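Local coordinates for ABC transporter periplasmic peptide-binding protein (Pseudoalteromonas, PDB 4QFL) that binds dipeptides such as Ala-Phe in the periplasm, probably handing them to an ABC transporter for uptake into the cell, at residues G371-Y385 / G404-F417. Sequence-based numbering, arbitrary orientation.
Sequences GFDMSIWAMPVSRIY and GVNVNIVEYEWNTF. With PHE (phenylalanine), chain D.
V405 lays CG1 against CE1 of F372, 3.6 Å away, and against CG of M374. From N406 to V410 this strand runs parallel to strand 373-378, joined by six backbone hydrogen bonds from N406 N to F372 O through A378 N to V410 O; helix 389-401 links the two strands in a beta-alpha-beta unit. V407 reaches I376 with CG1, on the side of the sheet where M374 and I376 also meet W295. On the other side V410 sets CG1, anti to its backbone N (chi1 173°), over the centre of the six-membered ring of W377, 3.5 Å from the centroid in a CH-pi contact. E411 passes its CG beside A378 O, while its carboxylate forms a salt bridge with R390. The Y412 ring comes obliquely to W377, CE2 to CH2 at 3.5 Å. W414, starting helix 414-422, takes V381 CG2 over its five-membered ring and M379 SD obliquely by its six-membered ring; its indole lies over one face of the R383 guanidinium, CZ2 3.5 Å from R383 NE. F417 CE1 meets W377 CE3 near the indole plane, completing an aromatic cluster. Replacing W377 by an alanine is likely to open a gap between V410, Y412 and F417 and leave both rings less firmly fixed. R383, also salt-bridged to E36, turns its guanidinium edge to the bound phenylalanine, giving NE to O at 3.0 Å and NH2 to OXT, and Y385 OH donates to the same O at 2.6 Å. The apolar packing thus passes into a polar site where a guanidinium and a phenol grip the dipeptide's C-terminal carboxylate, probably offsetting its negative charge.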
loop_
_atom_site.group_PDB
_atom_site.type_symbol
_atom_site.label_atom_id
_atom_site.label_comp_id
_atom_site.label_asym_id
_atom_site.label_seq_id
_atom_site.Cartn_x
_atom_site.Cartn_y
_atom_site.Cartn_z
ATOM N N GLY A 371 -16.207 -23.241 23.622
ATOM C CA GLY A 371 -15.519 -22.444 22.624
ATOM C C GLY A 371 -15.396 -23.169 21.297
ATOM O O GLY A 371 -16.191 -24.054 20.986
ATOM N N PHE A 372 -14.385 -22.799 20.518
ATOM C CA PHE A 372 -14.217 -23.346 19.180
ATOM C C PHE A 372 -12.770 -23.266 18.733
ATOM O O PHE A 372 -11.913 -22.780 19.463
ATOM C CB PHE A 372 -15.097 -22.583 18.182
ATOM C CG PHE A 372 -14.971 -21.090 18.289
ATOM C CD1 PHE A 372 -13.938 -20.419 17.653
ATOM C CD2 PHE A 372 -15.881 -20.357 19.037
ATOM C CE1 PHE A 372 -13.818 -19.047 17.758
ATOM C CE2 PHE A 372 -15.767 -18.982 19.147
ATOM C CZ PHE A 372 -14.733 -18.324 18.505
ATOM N N ASP A 373 -12.517 -23.752 17.522
ATOM C CA ASP A 373 -11.227 -23.609 16.862
ATOM C C ASP A 373 -11.272 -22.471 15.837
ATOM O O ASP A 373 -12.310 -22.201 15.238
ATOM C CB ASP A 373 -10.858 -24.905 16.143
ATOM C CG ASP A 373 -10.475 -26.018 17.097
ATOM O OD1 ASP A 373 -10.696 -25.869 18.317
ATOM O OD2 ASP A 373 -9.947 -27.042 16.615
ATOM N N MET A 374 -10.139 -21.810 15.626
ATOM C CA MET A 374 -10.049 -20.835 14.552
ATOM C C MET A 374 -8.620 -20.707 14.066
ATOM O O MET A 374 -7.674 -21.076 14.772
ATOM C CB MET A 374 -10.541 -19.468 15.019
ATOM C CG MET A 374 -9.679 -18.830 16.095
ATOM S SD MET A 374 -10.309 -17.217 16.564
ATOM C CE MET A 374 -10.212 -16.344 14.996
ATOM N N SER A 375 -8.467 -20.180 12.856
ATOM C CA SER A 375 -7.156 -19.829 12.349
ATOM C C SER A 375 -6.916 -18.330 12.528
ATOM O O SER A 375 -7.850 -17.516 12.523
ATOM C CB SER A 375 -6.976 -20.255 10.883
ATOM O OG SER A 375 -7.916 -19.629 10.011
ATOM N N ILE A 376 -5.655 -17.992 12.744
ATOM C CA ILE A 376 -5.190 -16.632 12.601
ATOM C C ILE A 376 -4.087 -16.673 11.577
ATOM O O ILE A 376 -3.066 -17.322 11.771
ATOM C CB ILE A 376 -4.623 -16.073 13.897
ATOM C CG1 ILE A 376 -5.722 -15.958 14.949
ATOM C CG2 ILE A 376 -3.964 -14.715 13.645
ATOM C CD1 ILE A 376 -5.235 -15.361 16.257
ATOM N N TRP A 377 -4.307 -15.993 10.467
ATOM C CA TRP A 377 -3.304 -15.898 9.442
ATOM C C TRP A 377 -2.303 -14.801 9.781
ATOM O O TRP A 377 -2.697 -13.689 10.123
ATOM C CB TRP A 377 -3.989 -15.640 8.112
ATOM C CG TRP A 377 -4.623 -16.877 7.575
ATOM C CD1 TRP A 377 -5.505 -17.699 8.217
ATOM C CD2 TRP A 377 -4.429 -17.433 6.275
ATOM N NE1 TRP A 377 -5.869 -18.742 7.393
ATOM C CE2 TRP A 377 -5.217 -18.598 6.196
ATOM C CE3 TRP A 377 -3.667 -17.051 5.167
ATOM C CZ2 TRP A 377 -5.264 -19.382 5.052
ATOM C CZ3 TRP A 377 -3.708 -17.830 4.046
ATOM C CH2 TRP A 377 -4.502 -18.984 3.991
ATOM N N ALA A 378 -1.013 -15.129 9.692
ATOM C CA ALA A 378 0.065 -14.223 10.083
ATOM C C ALA A 378 1.029 -13.944 8.937
ATOM O O ALA A 378 1.530 -14.872 8.302
ATOM C CB ALA A 378 0.832 -14.785 11.277
ATOM N N MET A 379 1.298 -12.660 8.691
ATOM C CA MET A 379 2.247 -12.227 7.662
ATOM C C MET A 379 3.652 -12.775 7.925
ATOM O O MET A 379 4.090 -12.835 9.077
ATOM C CB MET A 379 2.279 -10.695 7.586
ATOM C CG MET A 379 0.912 -10.097 7.361
ATOM S SD MET A 379 0.874 -8.291 7.390
ATOM C CE MET A 379 0.988 -8.004 9.152
ATOM N N PRO A 380 4.365 -13.166 6.852
ATOM C CA PRO A 380 5.697 -13.771 6.953
ATOM C C PRO A 380 6.833 -12.747 7.029
ATOM O O PRO A 380 7.974 -13.103 7.312
ATOM C CB PRO A 380 5.803 -14.557 5.649
ATOM C CG PRO A 380 5.034 -13.733 4.682
ATOM C CD PRO A 380 3.889 -13.125 5.456
ATOM N N VAL A 381 6.519 -11.485 6.770
ATOM C CA VAL A 381 7.534 -10.439 6.712
ATOM C C VAL A 381 7.120 -9.244 7.568
ATOM O O VAL A 381 5.935 -9.032 7.833
ATOM C CB VAL A 381 7.731 -9.953 5.277
ATOM C CG1 VAL A 381 8.480 -10.987 4.459
ATOM C CG2 VAL A 381 6.385 -9.651 4.652
ATOM N N SER A 382 8.105 -8.454 7.982
ATOM C CA SER A 382 7.867 -7.234 8.755
ATOM C C SER A 382 7.232 -6.130 7.897
ATOM O O SER A 382 7.657 -5.906 6.762
ATOM C CB SER A 382 9.196 -6.732 9.332
ATOM O OG SER A 382 9.017 -5.504 10.010
ATOM N N ARG A 383 6.207 -5.462 8.431
ATOM C CA ARG A 383 5.590 -4.311 7.763
ATOM C C ARG A 383 5.599 -3.158 8.747
ATOM O O ARG A 383 5.743 -3.366 9.954
ATOM C CB ARG A 383 4.134 -4.591 7.360
ATOM C CG ARG A 383 3.844 -5.993 6.858
ATOM C CD ARG A 383 4.633 -6.320 5.611
ATOM N NE ARG A 383 4.420 -5.361 4.535
ATOM C CZ ARG A 383 5.391 -4.870 3.761
ATOM N NH1 ARG A 383 6.660 -5.223 3.952
ATOM N NH2 ARG A 383 5.097 -4.006 2.800
ATOM N N ILE A 384 5.433 -1.944 8.243
ATOM C CA ILE A 384 5.399 -0.784 9.116
ATOM C C ILE A 384 4.368 -0.968 10.216
ATOM O O ILE A 384 4.629 -0.668 11.379
ATOM C CB ILE A 384 5.044 0.476 8.339
ATOM C CG1 ILE A 384 6.082 0.730 7.251
ATOM C CG2 ILE A 384 4.958 1.675 9.280
ATOM C CD1 ILE A 384 5.677 1.821 6.296
ATOM N N TYR A 385 3.191 -1.452 9.849
ATOM C CA TYR A 385 2.095 -1.550 10.801
ATOM C C TYR A 385 2.167 -2.785 11.698
ATOM O O TYR A 385 1.395 -2.915 12.635
ATOM C CB TYR A 385 0.758 -1.492 10.071
ATOM C CG TYR A 385 0.675 -2.411 8.878
ATOM C CD1 TYR A 385 0.292 -3.735 9.028
ATOM C CD2 TYR A 385 0.979 -1.957 7.606
ATOM C CE1 TYR A 385 0.209 -4.581 7.944
ATOM C CE2 TYR A 385 0.904 -2.800 6.514
ATOM C CZ TYR A 385 0.513 -4.109 6.688
ATOM O OH TYR A 385 0.430 -4.954 5.611
ATOM N N GLY A 404 -10.670 -20.508 25.945
ATOM C CA GLY A 404 -11.020 -21.760 25.306
ATOM C C GLY A 404 -11.117 -21.727 23.795
ATOM O O GLY A 404 -11.730 -22.616 23.185
ATOM N N VAL A 405 -10.516 -20.714 23.177
ATOM C CA VAL A 405 -10.428 -20.684 21.721
ATOM C C VAL A 405 -9.080 -21.212 21.239
ATOM O O VAL A 405 -8.022 -20.674 21.580
ATOM C CB VAL A 405 -10.698 -19.290 21.143
ATOM C CG1 VAL A 405 -10.691 -19.347 19.612
ATOM C CG2 VAL A 405 -12.024 -18.767 21.649
ATOM N N ASN A 406 -9.144 -22.277 20.447
ATOM C CA ASN A 406 -7.981 -23.021 19.990
ATOM C C ASN A 406 -7.506 -22.467 18.661
ATOM O O ASN A 406 -8.069 -22.762 17.610
ATOM C CB ASN A 406 -8.334 -24.518 19.888
ATOM C CG ASN A 406 -7.277 -25.342 19.157
ATOM O OD1 ASN A 406 -6.069 -25.177 19.364
ATOM N ND2 ASN A 406 -7.736 -26.247 18.295
ATOM N N VAL A 407 -6.475 -21.637 18.720
ATOM C CA VAL A 407 -5.957 -20.992 17.523
ATOM C C VAL A 407 -4.902 -21.842 16.832
ATOM O O VAL A 407 -3.978 -22.353 17.467
ATOM C CB VAL A 407 -5.335 -19.615 17.845
ATOM C CG1 VAL A 407 -4.667 -19.048 16.612
ATOM C CG2 VAL A 407 -6.383 -18.660 18.373
ATOM N N ASN A 408 -5.037 -21.990 15.522
ATOM C CA ASN A 408 -3.941 -22.500 14.727
ATOM C C ASN A 408 -3.429 -21.358 13.856
ATOM O O ASN A 408 -4.212 -20.556 13.353
ATOM C CB ASN A 408 -4.391 -23.680 13.881
ATOM C CG ASN A 408 -5.343 -23.272 12.782
ATOM O OD1 ASN A 408 -6.455 -22.815 13.044
ATOM N ND2 ASN A 408 -4.915 -23.440 11.539
ATOM N N ILE A 409 -2.117 -21.275 13.688
ATOM C CA ILE A 409 -1.517 -20.156 12.967
ATOM C C ILE A 409 -1.145 -20.547 11.544
ATOM O O ILE A 409 -0.449 -21.531 11.336
ATOM C CB ILE A 409 -0.279 -19.625 13.722
ATOM C CG1 ILE A 409 -0.686 -19.145 15.118
ATOM C CG2 ILE A 409 0.397 -18.507 12.930
ATOM C CD1 ILE A 409 0.459 -18.576 15.940
ATOM N N VAL A 410 -1.611 -19.777 10.569
ATOM C CA VAL A 410 -1.311 -20.067 9.173
ATOM C C VAL A 410 -0.387 -19.014 8.573
ATOM O O VAL A 410 -0.581 -17.816 8.766
ATOM C CB VAL A 410 -2.580 -20.123 8.325
ATOM C CG1 VAL A 410 -2.225 -20.264 6.868
ATOM C CG2 VAL A 410 -3.459 -21.282 8.776
ATOM N N GLU A 411 0.622 -19.461 7.845
ATOM C CA GLU A 411 1.583 -18.532 7.279
ATOM C C GLU A 411 2.114 -19.037 5.938
ATOM O O GLU A 411 2.429 -20.215 5.792
ATOM C CB GLU A 411 2.721 -18.333 8.277
ATOM C CG GLU A 411 3.630 -17.142 8.006
ATOM C CD GLU A 411 4.729 -17.011 9.047
ATOM O OE1 GLU A 411 4.904 -17.961 9.845
ATOM O OE2 GLU A 411 5.416 -15.960 9.070
ATOM N N TYR A 412 2.201 -18.145 4.956
ATOM C CA TYR A 412 2.754 -18.486 3.648
ATOM C C TYR A 412 3.609 -17.332 3.139
ATOM O O TYR A 412 3.526 -16.223 3.656
ATOM C CB TYR A 412 1.645 -18.772 2.626
ATOM C CG TYR A 412 0.689 -19.897 2.982
ATOM C CD1 TYR A 412 1.000 -21.213 2.699
ATOM C CD2 TYR A 412 -0.526 -19.630 3.582
ATOM C CE1 TYR A 412 0.128 -22.244 3.028
ATOM C CE2 TYR A 412 -1.406 -20.648 3.912
ATOM C CZ TYR A 412 -1.077 -21.952 3.636
ATOM O OH TYR A 412 -1.957 -22.962 3.964
ATOM N N GLU A 413 4.424 -17.603 2.126
ATOM C CA GLU A 413 5.178 -16.572 1.413
ATOM C C GLU A 413 4.305 -15.324 1.209
ATOM O O GLU A 413 3.118 -15.430 0.882
ATOM C CB GLU A 413 5.705 -17.134 0.073
ATOM C CG GLU A 413 6.512 -16.161 -0.799
ATOM C CD GLU A 413 5.633 -15.218 -1.591
ATOM O OE1 GLU A 413 4.546 -15.652 -2.023
ATOM O OE2 GLU A 413 6.017 -14.045 -1.774
ATOM N N TRP A 414 4.905 -14.151 1.407
ATOM C CA TRP A 414 4.190 -12.872 1.417
ATOM C C TRP A 414 3.198 -12.699 0.288
ATOM O O TRP A 414 2.019 -12.467 0.541
ATOM C CB TRP A 414 5.191 -11.726 1.414
ATOM C CG TRP A 414 4.640 -10.316 1.480
ATOM C CD1 TRP A 414 5.127 -9.241 0.803
ATOM C CD2 TRP A 414 3.556 -9.815 2.288
ATOM N NE1 TRP A 414 4.421 -8.114 1.119
ATOM C CE2 TRP A 414 3.451 -8.431 2.027
ATOM C CE3 TRP A 414 2.666 -10.398 3.191
ATOM C CZ2 TRP A 414 2.494 -7.618 2.642
ATOM C CZ3 TRP A 414 1.712 -9.590 3.798
ATOM C CH2 TRP A 414 1.636 -8.211 3.517
ATOM N N ASN A 415 3.661 -12.806 -0.955
ATOM C CA ASN A 415 2.763 -12.631 -2.101
ATOM C C ASN A 415 1.667 -13.704 -2.195
ATOM O O ASN A 415 0.528 -13.412 -2.551
ATOM C CB ASN A 415 3.553 -12.562 -3.414
ATOM C CG ASN A 415 4.470 -11.339 -3.494
ATOM O OD1 ASN A 415 4.103 -10.227 -3.098
ATOM N ND2 ASN A 415 5.668 -11.550 -4.005
ATOM N N THR A 416 2.018 -14.946 -1.874
ATOM C CA THR A 416 1.057 -16.038 -1.806
ATOM C C THR A 416 0.006 -15.744 -0.752
ATOM O O THR A 416 -1.186 -15.946 -0.963
ATOM C CB THR A 416 1.762 -17.343 -1.401
ATOM O OG1 THR A 416 2.778 -17.664 -2.358
ATOM C CG2 THR A 416 0.760 -18.491 -1.319
ATOM N N PHE A 417 0.482 -15.280 0.393
ATOM C CA PHE A 417 -0.345 -14.908 1.529
ATOM C C PHE A 417 -1.433 -13.924 1.124
ATOM O O PHE A 417 -2.624 -14.141 1.394
ATOM C CB PHE A 417 0.561 -14.274 2.582
ATOM C CG PHE A 417 -0.108 -13.999 3.887
ATOM C CD1 PHE A 417 -0.270 -15.007 4.816
ATOM C CD2 PHE A 417 -0.532 -12.722 4.207
ATOM C CE1 PHE A 417 -0.864 -14.752 6.031
ATOM C CE2 PHE A 417 -1.125 -12.463 5.416
ATOM C CZ PHE A 417 -1.292 -13.480 6.333
HETATM N N PHE D . -0.235 -2.754 1.163
HETATM C CA PHE D . 0.034 -3.786 2.158
HETATM C C PHE D . 1.502 -3.784 2.515
HETATM O O PHE D . 1.869 -4.045 3.656
HETATM C CB PHE D . -0.326 -5.161 1.606
HETATM C CG PHE D . -1.790 -5.396 1.474
HETATM C CD1 PHE D . -2.650 -5.109 2.522
HETATM C CD2 PHE D . -2.310 -5.911 0.309
HETATM C CE1 PHE D . -3.994 -5.335 2.412
HETATM C CE2 PHE D . -3.655 -6.142 0.190
HETATM C CZ PHE D . -4.503 -5.852 1.239
HETATM O OXT PHE D . 2.353 -3.529 1.662
#